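Long-range contacts in ABC transporter substrate binding protein (Ribose) (Agrobacterium vitis, PDB 5DKV), which binds the sugar alpha-D-tagatopyranose and probably serves as the solute-binding component of a sugar ABC transporter: residues G161-S166 with P190-L195; I148-L153 with K183-K188; A222-A227 with I248-F253. All blocks are in the same frame, centred on the assembly; numbering follows the deposited sequence.

Interaction 1 (G161-S166 with P190-L195); sequences GKVYVS and PGITVL
Val163 is turned about chi1 (-57°) with CG2 between its backbone N and carbonyl carbon. This sets CG2 against the methyl groups of the neighbouring strand. Ile192 has CG1 beside its own N (chi1 -67°), which leaves CG2 on the side of the contact. Val163 CG2 meets Ile192 CG2 at 3.9 Å, with the side chains at a slant to each other. Val194 adds its own CG2 to the same face, 4.1 Å from Val163 CG2. Phe182 and Met186 of helix 173-186 lie over this face, Phe182 on Val163 and Met186 on Ile192 and Val194.

Strands 161-167 and 192-199 run parallel, with helix 173-186 between them in the chain. They form a beta-alpha-beta unit at one end of the mixed sheet, where 192-199 is the outermost strand. Four backbone hydrogen bonds join the segments. Gly161 N donates to Gly191 O, and Thr193 N donates to Gly161 O. Val163 N then reaches Thr193 O at 2.8 Å, and Leu195 N reaches Val163 O at 2.7 Å. Gly161 has a positive phi (118°), which suits glycine.

On the other face Lys162 stands beside Thr193. Its extended chain leads away, and NZ is hydrogen-bonded to Asn218 OD1 and forms a salt bridge with Asp220. Leu195 lays CB 4.0 Å from Tyr164 CB, and its CD1 approaches Lys162 CB. A water bridges the next step, accepting from Val165 N (2.9 Å) and donating to Leu195 O (2.7 Å). Beyond it the backbone of Val165 pairs directly with Gln198.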
ATOM      1  N   GLY A 161       0.684 -24.143  13.396  1.00 14.22           N
ATOM      2  CA  GLY A 161       0.725 -24.683  12.053  1.00 14.74           C
ATOM      3  C   GLY A 161       1.608 -23.887  11.118  1.00 14.38           C
ATOM      4  O   GLY A 161       2.162 -22.843  11.504  1.00 13.80           O
ATOM      5  N   LYS A 162       1.716 -24.371   9.881  1.00 16.11           N
ATOM      6  CA  LYS A 162       2.598 -23.785   8.881  1.00 12.16           C
ATOM      7  C   LYS A 162       1.925 -22.648   8.116  1.00 14.67           C
ATOM      8  O   LYS A 162       0.815 -22.800   7.617  1.00 12.70           O
ATOM      9  CB  LYS A 162       3.053 -24.828   7.852  1.00 12.85           C
ATOM     10  CG  LYS A 162       3.953 -25.992   8.352  1.00 18.38           C
ATOM     11  CD  LYS A 162       3.891 -27.130   7.275  1.00 26.73           C
ATOM     12  CE  LYS A 162       4.894 -28.298   7.391  1.00 39.57           C
ATOM     13  NZ  LYS A 162       4.814 -29.233   6.155  1.00 26.31           N
ATOM     14  N   VAL A 163       2.634 -21.540   7.974  1.00 10.35           N
ATOM     15  CA  VAL A 163       2.145 -20.389   7.194  1.00 11.36           C
ATOM     16  C   VAL A 163       3.285 -19.841   6.348  1.00 13.36           C
ATOM     17  O   VAL A 163       4.433 -20.212   6.537  1.00 12.83           O
ATOM     18  CB  VAL A 163       1.601 -19.230   8.097  1.00 12.08           C
ATOM     19  CG1 VAL A 163       0.498 -19.720   9.001  1.00 12.72           C
ATOM     20  CG2 VAL A 163       2.721 -18.622   8.934  1.00 11.52           C
ATOM     21  N   TYR A 164       2.966 -18.940   5.424  1.00 11.72           N
ATOM     22  CA  TYR A 164       3.994 -18.192   4.726  1.00 10.26           C
ATOM     23  C   TYR A 164       3.426 -16.862   4.269  1.00 10.31           C
ATOM     24  O   TYR A 164       2.212 -16.680   4.216  1.00  8.78           O
ATOM     25  CB  TYR A 164       4.552 -18.977   3.530  1.00 13.25           C
ATOM     26  CG  TYR A 164       3.632 -19.045   2.331  1.00  9.76           C
ATOM     27  CD1 TYR A 164       2.625 -19.973   2.265  1.00  9.91           C
ATOM     28  CD2 TYR A 164       3.780 -18.163   1.269  1.00 10.61           C
ATOM     29  CE1 TYR A 164       1.786 -20.042   1.178  1.00 13.18           C
ATOM     30  CE2 TYR A 164       2.944 -18.229   0.162  1.00 11.43           C
ATOM     31  CZ  TYR A 164       1.942 -19.170   0.130  1.00 13.45           C
ATOM     32  OH  TYR A 164       1.069 -19.262  -0.943  1.00 14.31           O
ATOM     33  N   VAL A 165       4.334 -15.944   3.952  1.00  8.62           N
ATOM     34  CA  VAL A 165       3.995 -14.652   3.398  1.00  8.65           C
ATOM     35  C   VAL A 165       4.109 -14.694   1.865  1.00 12.60           C
ATOM     36  O   VAL A 165       5.145 -15.091   1.303  1.00 11.68           O
ATOM     37  CB  VAL A 165       4.922 -13.548   3.931  1.00 10.82           C
ATOM     38  CG1 VAL A 165       4.532 -12.168   3.335  1.00 12.06           C
ATOM     39  CG2 VAL A 165       4.920 -13.501   5.478  1.00 12.34           C
ATOM     40  N   SER A 166       3.032 -14.293   1.209  1.00  8.52           N
ATOM     41  CA  SER A 166       3.020 -14.072  -0.212  1.00  8.74           C
ATOM     42  C   SER A 166       3.290 -12.587  -0.385  1.00 10.93           C
ATOM     43  O   SER A 166       2.535 -11.762   0.116  1.00 10.92           O
ATOM     44  CB  SER A 166       1.669 -14.500  -0.810  1.00  9.06           C
ATOM     45  OG  SER A 166       1.514 -14.114  -2.154  1.00  9.80           O
ATOM     46  N   PRO A 190       5.164 -19.834  19.306  1.00 18.24           N
ATOM     47  CA  PRO A 190       6.070 -20.973  19.090  1.00 22.18           C
ATOM     48  C   PRO A 190       5.471 -22.150  18.315  1.00 21.44           C
ATOM     49  O   PRO A 190       6.234 -22.957  17.765  1.00 20.84           O
ATOM     50  CB  PRO A 190       6.437 -21.397  20.516  1.00 24.80           C
ATOM     51  CG  PRO A 190       5.324 -20.891  21.368  1.00 26.90           C
ATOM     52  CD  PRO A 190       4.917 -19.595  20.740  1.00 19.31           C
ATOM     53  N   GLY A 191       4.148 -22.259  18.272  1.00 17.70           N
ATOM     54  CA  GLY A 191       3.505 -23.358  17.566  1.00 19.96           C
ATOM     55  C   GLY A 191       3.378 -23.102  16.072  1.00 16.85           C
ATOM     56  O   GLY A 191       2.989 -23.981  15.312  1.00 17.55           O
ATOM     57  N   ILE A 192       3.715 -21.885  15.649  1.00 15.11           N
ATOM     58  CA  ILE A 192       3.588 -21.508  14.240  1.00 12.83           C
ATOM     59  C   ILE A 192       4.936 -21.560  13.538  1.00 12.78           C
ATOM     60  O   ILE A 192       5.945 -21.072  14.045  1.00 18.48           O
ATOM     61  CB  ILE A 192       2.957 -20.097  14.115  1.00 12.35           C
ATOM     62  CG1 ILE A 192       1.505 -20.154  14.593  1.00 14.80           C
ATOM     63  CG2 ILE A 192       3.006 -19.583  12.659  1.00 15.12           C
ATOM     64  CD1 ILE A 192       0.760 -18.814  14.548  1.00 15.85           C
ATOM     65  N   THR A 193       4.937 -22.174  12.367  1.00 14.48           N
ATOM     66  CA  THR A 193       6.113 -22.256  11.520  1.00 18.88           C
ATOM     67  C   THR A 193       5.941 -21.317  10.341  1.00 15.69           C
ATOM     68  O   THR A 193       4.957 -21.418   9.612  1.00 15.76           O
ATOM     69  CB  THR A 193       6.326 -23.690  10.996  1.00 17.62           C
ATOM     70  OG1 THR A 193       6.453 -24.599  12.098  1.00 20.44           O
ATOM     71  CG2 THR A 193       7.580 -23.784  10.120  1.00 27.35           C
ATOM     72  N   VAL A 194       6.891 -20.409  10.152  1.00 15.39           N
ATOM     73  CA  VAL A 194       6.849 -19.517   9.006  1.00 13.15           C
ATOM     74  C   VAL A 194       7.758 -20.066   7.922  1.00 15.62           C
ATOM     75  O   VAL A 194       8.988 -20.077   8.059  1.00 16.65           O
ATOM     76  CB  VAL A 194       7.267 -18.078   9.378  1.00 15.47           C
ATOM     77  CG1 VAL A 194       7.162 -17.156   8.181  1.00 15.13           C
ATOM     78  CG2 VAL A 194       6.383 -17.548  10.497  1.00 19.17           C
ATOM     79  N   LEU A 195       7.137 -20.526   6.838  1.00 13.23           N
ATOM     80  CA  LEU A 195       7.866 -21.053   5.694  1.00 13.89           C
ATOM     81  C   LEU A 195       8.440 -19.890   4.868  1.00 13.45           C
ATOM     82  O   LEU A 195       8.139 -18.723   5.131  1.00 16.02           O
ATOM     83  CB  LEU A 195       6.954 -21.923   4.831  1.00 14.19           C
ATOM     84  CG  LEU A 195       6.236 -23.083   5.540  1.00 11.88           C
ATOM     85  CD1 LEU A 195       5.312 -23.818   4.561  1.00 16.61           C
ATOM     86  CD2 LEU A 195       7.212 -24.048   6.145  1.00 20.24           C
TER
HETATM   87  O   HOH W   1       7.078 -16.223   4.704  1.00 12.31           O

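Interaction 2 (I148-L153 with K183-K188); sequences IAARSL and KSEMAK
Ala150 and Met186 bring together two helices that flank the sheet in one lobe of the periplasmic binding protein fold. Helix 142-156 precedes strand 161-167, and helix 173-186 follows it. The CA atoms of Ala150 and Met186 are 6.1 Å apart, a close approach that the small alanine side chain probably allows.

The tight part is buried. Ala150 CB points at the second helix and meets Glu185 CG at 3.5 Å. Met186 comes alongside the same methyl, with SD 4.0 Å from Ala150 CB. The methionine chain bends at chi2 (-48°), which brings Met186 CE to 3.3 Å from Ala150 O. Met186 CE also touches Leu153 CB more loosely. Phe182 packs on both Ala150 and Leu153.

The outer side is polar and more open, with Arg151 exposed and Glu185 partly so. Glu185 has CG anti to its N, then turns at chi2 so that the carboxylate swings over to Arg151. The aliphatic part of Arg151 lies against this group, with Arg151 CG 3.4 Å from Glu185 CD. Further out, Arg151 NH1 forms a salt bridge to Glu185 OE2. The two side chains cross at about a right angle, and their flat groups stand 87° apart. The other carboxylate oxygen, OE1, is hydrogen-bonded to His189, so each carboxylate oxygen has a partner.

The salt bridge is bent. Arg151 NH1 sits 3.0 Å from Glu185 OE2 with an N-H...O angle of 139°, and it meets that oxygen from above the carboxylate plane.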
ATOM      1  N   ILE A 148      -0.441  -6.840  12.760  1.00 10.95           N
ATOM      2  CA  ILE A 148      -1.892  -7.097  12.764  1.00 11.44           C
ATOM      3  C   ILE A 148      -2.271  -8.298  11.901  1.00 12.66           C
ATOM      4  O   ILE A 148      -3.046  -9.168  12.325  1.00 12.65           O
ATOM      5  CB  ILE A 148      -2.682  -5.843  12.289  1.00 10.61           C
ATOM      6  CG1 ILE A 148      -2.574  -4.754  13.355  1.00 13.23           C
ATOM      7  CG2 ILE A 148      -4.155  -6.185  11.997  1.00 17.84           C
ATOM      8  CD1 ILE A 148      -3.184  -3.385  12.953  1.00 21.01           C
ATOM      9  N   ALA A 149      -1.723  -8.362  10.696  1.00 13.49           N
ATOM     10  CA  ALA A 149      -1.933  -9.519   9.843  1.00 10.90           C
ATOM     11  C   ALA A 149      -1.512 -10.813  10.529  1.00 10.15           C
ATOM     12  O   ALA A 149      -2.194 -11.820  10.426  1.00 13.39           O
ATOM     13  CB  ALA A 149      -1.204  -9.357   8.550  1.00 11.10           C
ATOM     14  N   ALA A 150      -0.386 -10.790  11.238  1.00  9.34           N
ATOM     15  CA  ALA A 150       0.095 -11.998  11.909  1.00 11.75           C
ATOM     16  C   ALA A 150      -0.843 -12.436  13.030  1.00 10.19           C
ATOM     17  O   ALA A 150      -1.151 -13.636  13.173  1.00 13.08           O
ATOM     18  CB  ALA A 150       1.480 -11.779  12.449  1.00 10.78           C
ATOM     19  N   ARG A 151      -1.275 -11.473  13.845  1.00 13.42           N
ATOM     20  CA  ARG A 151      -2.184 -11.782  14.938  1.00 13.83           C
ATOM     21  C   ARG A 151      -3.510 -12.315  14.409  1.00 12.63           C
ATOM     22  O   ARG A 151      -4.081 -13.252  14.989  1.00 12.52           O
ATOM     23  CB  ARG A 151      -2.398 -10.548  15.835  1.00 15.58           C
ATOM     24  CG  ARG A 151      -1.168 -10.196  16.675  1.00 15.79           C
ATOM     25  CD  ARG A 151      -1.471  -9.165  17.756  1.00 20.01           C
ATOM     26  NE  ARG A 151      -1.741  -7.824  17.236  1.00 19.39           N
ATOM     27  CZ  ARG A 151      -0.817  -6.872  17.059  1.00 23.33           C
ATOM     28  NH1 ARG A 151       0.458  -7.099  17.350  1.00 26.32           N
ATOM     29  NH2 ARG A 151      -1.167  -5.677  16.595  1.00 23.01           N
ATOM     30  N   SER A 152      -3.984 -11.740  13.303  1.00 11.61           N
ATOM     31  CA  SER A 152      -5.222 -12.190  12.663  1.00 10.98           C
ATOM     32  C   SER A 152      -5.082 -13.617  12.129  1.00 11.68           C
ATOM     33  O   SER A 152      -5.958 -14.454  12.338  1.00 14.61           O
ATOM     34  CB  SER A 152      -5.625 -11.245  11.530  1.00 12.30           C
ATOM     35  OG  SER A 152      -5.845  -9.923  12.016  1.00 17.41           O
ATOM     36  N   LEU A 153      -3.983 -13.886  11.433  1.00 10.73           N
ATOM     37  CA  LEU A 153      -3.746 -15.218  10.888  1.00 11.29           C
ATOM     38  C   LEU A 153      -3.527 -16.216  12.001  1.00 13.74           C
ATOM     39  O   LEU A 153      -3.996 -17.348  11.910  1.00 13.37           O
ATOM     40  CB  LEU A 153      -2.554 -15.221   9.919  1.00 11.58           C
ATOM     41  CG  LEU A 153      -2.324 -16.511   9.129  1.00 10.40           C
ATOM     42  CD1 LEU A 153      -3.527 -16.838   8.266  1.00 17.09           C
ATOM     43  CD2 LEU A 153      -1.066 -16.404   8.275  1.00 12.14           C
ATOM     44  N   LYS A 183       6.716 -11.203  10.558  1.00 11.34           N
ATOM     45  CA  LYS A 183       7.668 -12.194  11.059  1.00 12.81           C
ATOM     46  C   LYS A 183       8.074 -11.935  12.509  1.00 14.57           C
ATOM     47  O   LYS A 183       8.259 -12.888  13.287  1.00 14.38           O
ATOM     48  CB  LYS A 183       8.915 -12.251  10.174  1.00 14.37           C
ATOM     49  CG  LYS A 183       8.643 -12.955   8.837  1.00 17.75           C
ATOM     50  CD  LYS A 183       9.889 -13.043   7.965  1.00 21.05           C
ATOM     51  CE  LYS A 183       9.668 -13.975   6.771  1.00 17.52           C
ATOM     52  NZ  LYS A 183      10.825 -13.941   5.820  1.00 19.42           N
ATOM     53  N   SER A 184       8.210 -10.668  12.878  1.00 12.95           N
ATOM     54  CA  SER A 184       8.550 -10.360  14.262  1.00 15.08           C
ATOM     55  C   SER A 184       7.405 -10.753  15.211  1.00 13.06           C
ATOM     56  O   SER A 184       7.637 -11.270  16.318  1.00 13.87           O
ATOM     57  CB  SER A 184       8.932  -8.879  14.418  1.00 14.50           C
ATOM     58  OG  SER A 184       7.881  -8.004  14.077  1.00 20.79           O
ATOM     59  N   GLU A 185       6.167 -10.524  14.794  1.00 13.63           N
ATOM     60  CA  GLU A 185       5.022 -10.951  15.600  1.00 11.82           C
ATOM     61  C   GLU A 185       4.958 -12.479  15.661  1.00 12.63           C
ATOM     62  O   GLU A 185       4.810 -13.048  16.737  1.00 14.33           O
ATOM     63  CB  GLU A 185       3.716 -10.353  15.036  1.00 13.01           C
ATOM     64  CG  GLU A 185       2.402 -10.882  15.666  1.00 16.78           C
ATOM     65  CD  GLU A 185       2.211 -10.559  17.154  1.00 30.85           C
ATOM     66  OE1 GLU A 185       1.776 -11.476  17.913  1.00 28.21           O
ATOM     67  OE2 GLU A 185       2.448  -9.394  17.558  1.00 20.25           O
ATOM     68  N   MET A 186       5.103 -13.153  14.519  1.00 13.30           N
ATOM     69  CA  MET A 186       4.987 -14.613  14.521  1.00 14.57           C
ATOM     70  C   MET A 186       6.091 -15.244  15.369  1.00 15.04           C
ATOM     71  O   MET A 186       5.910 -16.337  15.914  1.00 14.70           O
ATOM     72  CB  MET A 186       5.030 -15.189  13.094  1.00 14.14           C
ATOM     73  CG  MET A 186       3.742 -15.035  12.272  1.00 13.11           C
ATOM     74  SD  MET A 186       2.318 -15.561  13.260  1.00 14.40           S
ATOM     75  CE  MET A 186       1.078 -15.841  12.009  1.00 10.80           C
ATOM     76  N   ALA A 187       7.235 -14.583  15.507  1.00 14.88           N
ATOM     77  CA  ALA A 187       8.310 -15.138  16.358  1.00 13.27           C
ATOM     78  C   ALA A 187       7.862 -15.334  17.805  1.00 18.57           C
ATOM     79  O   ALA A 187       8.498 -16.078  18.567  1.00 19.08           O
ATOM     80  CB  ALA A 187       9.547 -14.241  16.307  1.00 16.01           C
ATOM     81  N   LYS A 188       6.770 -14.680  18.183  1.00 14.75           N
ATOM     82  CA  LYS A 188       6.242 -14.789  19.534  1.00 14.23           C
ATOM     83  C   LYS A 188       5.269 -15.959  19.659  1.00 22.24           C
ATOM     84  O   LYS A 188       4.713 -16.188  20.726  1.00 20.75           O
ATOM     85  CB  LYS A 188       5.528 -13.505  19.943  1.00 16.21           C
ATOM     86  CG  LYS A 188       6.418 -12.283  19.981  1.00 17.50           C
ATOM     87  CD  LYS A 188       5.599 -11.062  20.346  1.00 27.57           C
ATOM     88  CE  LYS A 188       6.451  -9.815  20.397  1.00 30.66           C
ATOM     89  NZ  LYS A 188       5.650  -8.605  20.738  1.00 32.15           N
TER

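Interaction 3 (A222-A227 with I248-F253)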
ATOM      1  N   ALA A 222      -1.373 -24.456   6.833  1.00 11.85           N
ATOM      2  CA  ALA A 222      -2.469 -23.898   7.604  1.00 13.49           C
ATOM      3  C   ALA A 222      -2.960 -22.532   7.118  1.00 12.61           C
ATOM      4  O   ALA A 222      -4.150 -22.257   7.204  1.00 11.63           O
ATOM      5  CB  ALA A 222      -2.048 -23.805   9.082  1.00 15.04           C
ATOM      6  N   GLY A 223      -2.071 -21.677   6.625  1.00 11.35           N
ATOM      7  CA  GLY A 223      -2.505 -20.359   6.183  1.00  9.81           C
ATOM      8  C   GLY A 223      -1.464 -19.577   5.414  1.00  8.14           C
ATOM      9  O   GLY A 223      -0.311 -19.992   5.277  1.00 11.64           O
ATOM     10  N   VAL A 224      -1.897 -18.431   4.893  1.00  8.67           N
ATOM     11  CA  VAL A 224      -1.055 -17.568   4.080  1.00  7.56           C
ATOM     12  C   VAL A 224      -1.463 -16.133   4.309  1.00 12.88           C
ATOM     13  O   VAL A 224      -2.644 -15.834   4.471  1.00 12.03           O
ATOM     14  CB  VAL A 224      -1.167 -17.936   2.591  1.00  8.53           C
ATOM     15  CG1 VAL A 224      -2.590 -17.890   2.134  1.00 16.21           C
ATOM     16  CG2 VAL A 224      -0.316 -17.037   1.721  1.00 11.69           C
ATOM     17  N   PHE A 225      -0.468 -15.253   4.311  1.00 10.33           N
ATOM     18  CA  PHE A 225      -0.677 -13.812   4.420  1.00 10.58           C
ATOM     19  C   PHE A 225      -0.213 -13.186   3.129  1.00 10.06           C
ATOM     20  O   PHE A 225       0.961 -13.271   2.799  1.00 10.82           O
ATOM     21  CB  PHE A 225       0.089 -13.237   5.618  1.00 14.37           C
ATOM     22  CG  PHE A 225       0.253 -11.711   5.584  1.00 10.71           C
ATOM     23  CD1 PHE A 225      -0.824 -10.886   5.320  1.00 10.01           C
ATOM     24  CD2 PHE A 225       1.491 -11.127   5.842  1.00 11.79           C
ATOM     25  CE1 PHE A 225      -0.668  -9.493   5.318  1.00 10.03           C
ATOM     26  CE2 PHE A 225       1.657  -9.758   5.827  1.00 10.01           C
ATOM     27  CZ  PHE A 225       0.585  -8.941   5.569  1.00  9.89           C
ATOM     28  N   GLY A 226      -1.139 -12.575   2.388  1.00  8.14           N
ATOM     29  CA  GLY A 226      -0.782 -11.835   1.186  1.00  7.92           C
ATOM     30  C   GLY A 226      -0.528 -10.387   1.545  1.00  8.98           C
ATOM     31  O   GLY A 226      -1.438  -9.676   2.010  1.00  8.53           O
ATOM     32  N   ALA A 227       0.693  -9.928   1.309  1.00  8.30           N
ATOM     33  CA  ALA A 227       1.136  -8.701   1.922  1.00  8.82           C
ATOM     34  C   ALA A 227       0.737  -7.450   1.133  1.00  8.54           C
ATOM     35  O   ALA A 227       1.010  -6.358   1.595  1.00  9.97           O
ATOM     36  CB  ALA A 227       2.634  -8.733   2.127  1.00  9.95           C
ATOM     37  N   ILE A 248      -7.266 -23.778   4.166  1.00 15.76           N
ATOM     38  CA  ILE A 248      -6.077 -22.935   4.218  1.00 11.91           C
ATOM     39  C   ILE A 248      -6.576 -21.526   4.473  1.00 13.50           C
ATOM     40  O   ILE A 248      -7.257 -20.969   3.632  1.00 16.39           O
ATOM     41  CB  ILE A 248      -5.252 -22.983   2.928  1.00 13.67           C
ATOM     42  CG1 ILE A 248      -4.739 -24.403   2.636  1.00 16.88           C
ATOM     43  CG2 ILE A 248      -4.076 -22.034   3.011  1.00 14.43           C
ATOM     44  CD1 ILE A 248      -4.133 -24.556   1.216  1.00 17.92           C
ATOM     45  N   LYS A 249      -6.210 -20.955   5.624  1.00 10.48           N
ATOM     46  CA  LYS A 249      -6.761 -19.669   6.041  1.00 11.56           C
ATOM     47  C   LYS A 249      -5.999 -18.591   5.296  1.00 12.32           C
ATOM     48  O   LYS A 249      -4.788 -18.707   5.082  1.00 14.27           O
ATOM     49  CB  LYS A 249      -6.640 -19.465   7.552  1.00  9.76           C
ATOM     50  CG  LYS A 249      -7.297 -20.565   8.401  1.00 13.14           C
ATOM     51  CD  LYS A 249      -8.774 -20.713   8.099  1.00 13.37           C
ATOM     52  CE  LYS A 249      -9.450 -21.711   9.069  1.00 18.86           C
ATOM     53  NZ  LYS A 249     -10.896 -21.887   8.761  1.00 19.69           N
ATOM     54  N   VAL A 250      -6.699 -17.529   4.917  1.00  8.57           N
ATOM     55  CA  VAL A 250      -6.069 -16.428   4.207  1.00  9.71           C
ATOM     56  C   VAL A 250      -6.325 -15.115   4.907  1.00 11.32           C
ATOM     57  O   VAL A 250      -7.466 -14.792   5.268  1.00 12.67           O
ATOM     58  CB  VAL A 250      -6.578 -16.328   2.754  1.00 12.24           C
ATOM     59  CG1 VAL A 250      -5.928 -15.129   2.010  1.00 11.12           C
ATOM     60  CG2 VAL A 250      -6.341 -17.636   2.006  1.00 15.05           C
ATOM     61  N   VAL A 251      -5.242 -14.367   5.120  1.00  9.06           N
ATOM     62  CA  VAL A 251      -5.322 -12.984   5.544  1.00  9.50           C
ATOM     63  C   VAL A 251      -4.735 -12.188   4.403  1.00 10.07           C
ATOM     64  O   VAL A 251      -3.615 -12.421   3.974  1.00 10.54           O
ATOM     65  CB  VAL A 251      -4.567 -12.694   6.876  1.00  8.09           C
ATOM     66  CG1 VAL A 251      -4.531 -11.204   7.179  1.00 10.39           C
ATOM     67  CG2 VAL A 251      -5.233 -13.432   8.007  1.00 10.30           C
ATOM     68  N   ALA A 252      -5.534 -11.251   3.907  1.00  9.12           N
ATOM     69  CA  ALA A 252      -5.181 -10.477   2.743  1.00  9.36           C
ATOM     70  C   ALA A 252      -5.078  -9.020   3.094  1.00 12.24           C
ATOM     71  O   ALA A 252      -5.994  -8.448   3.673  1.00  9.42           O
ATOM     72  CB  ALA A 252      -6.212 -10.666   1.655  1.00 10.75           C
ATOM     73  N   PHE A 253      -3.959  -8.416   2.725  1.00  9.26           N
ATOM     74  CA  PHE A 253      -3.800  -6.980   2.839  1.00  8.83           C
ATOM     75  C   PHE A 253      -4.550  -6.298   1.718  1.00  8.18           C
ATOM     76  O   PHE A 253      -4.650  -6.838   0.624  1.00  9.98           O
ATOM     77  CB  PHE A 253      -2.320  -6.589   2.780  1.00 10.15           C
ATOM     78  CG  PHE A 253      -1.932  -5.509   3.763  1.00  8.36           C
ATOM     79  CD1 PHE A 253      -1.705  -5.807   5.085  1.00  9.66           C
ATOM     80  CD2 PHE A 253      -1.775  -4.185   3.343  1.00  7.30           C
ATOM     81  CE1 PHE A 253      -1.357  -4.840   5.985  1.00  9.71           C
ATOM     82  CE2 PHE A 253      -1.406  -3.201   4.253  1.00  8.86           C
ATOM     83  CZ  PHE A 253      -1.195  -3.528   5.566  1.00  9.82           C
TER
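Phe225 and Phe253 lie side by side in the apolar part of the contact, pointing the same way. Phe225 CE1 meets Phe253 CD1 at 3.8 Å, and Phe253 CD1 lies in the plane of the Phe225 ring, at its edge. With CG anti to the backbone N (chi1 164°), Phe225 also sets its CD1 4.2 Å from Val251 CG1. The opposite face of the sheet carries Val224 and Val250. These valines lie alongside each other, Val224 CG1 being 3.8 Å from Val250 CG2.

The backbones run parallel as neighbouring strands of a beta-alpha-beta unit. Five hydrogen bonds join them, from Lys249 N to Ala222 O at one end to Phe253 N to Gly226 O at the other. Gly223 lies close to its partner, with Gly223 CA only 3.0 Å from Lys249 O.

Polar groups lie at both ends. Lys249 NZ is hydrogen-bonded to Gly246 O. At the other end, Ala227 O accepts from Arg178, a residue of the tagatose pocket. The Phe253 side chain is about 5 Å from the sugar and touches Gln274, which also lines the pocket.

Helix 142-156 packs over Phe225 and Val251 through Ala149 and Leu153. Helix 229-241 lies on the Val224 and Val250 face, and strand 161-167 flanks strand 223-226.

How the interactions relate
Of the elements in these contacts, helix 142-156 comes first from the N terminus, then strand 161-167, helix 173-186 and strand 192-199. Interactions 1 and 2 therefore cross. Interaction 2 closes a loop from helix 142-156 to helix 173-186, and interaction 1 closes one from strand 161-167 to strand 192-199. Interaction 3 follows in series, closing a loop through helix 229-241. Val163 and Leu153 join interactions 1 and 2 by packing. Strands 161-167 and 223-226 are neighbours, so interactions 1 and 3 continue one sheet, in the order 249-253, 223-226, 161-167, 192-199. Ala149 and Leu153 set interaction 2 against that sheet.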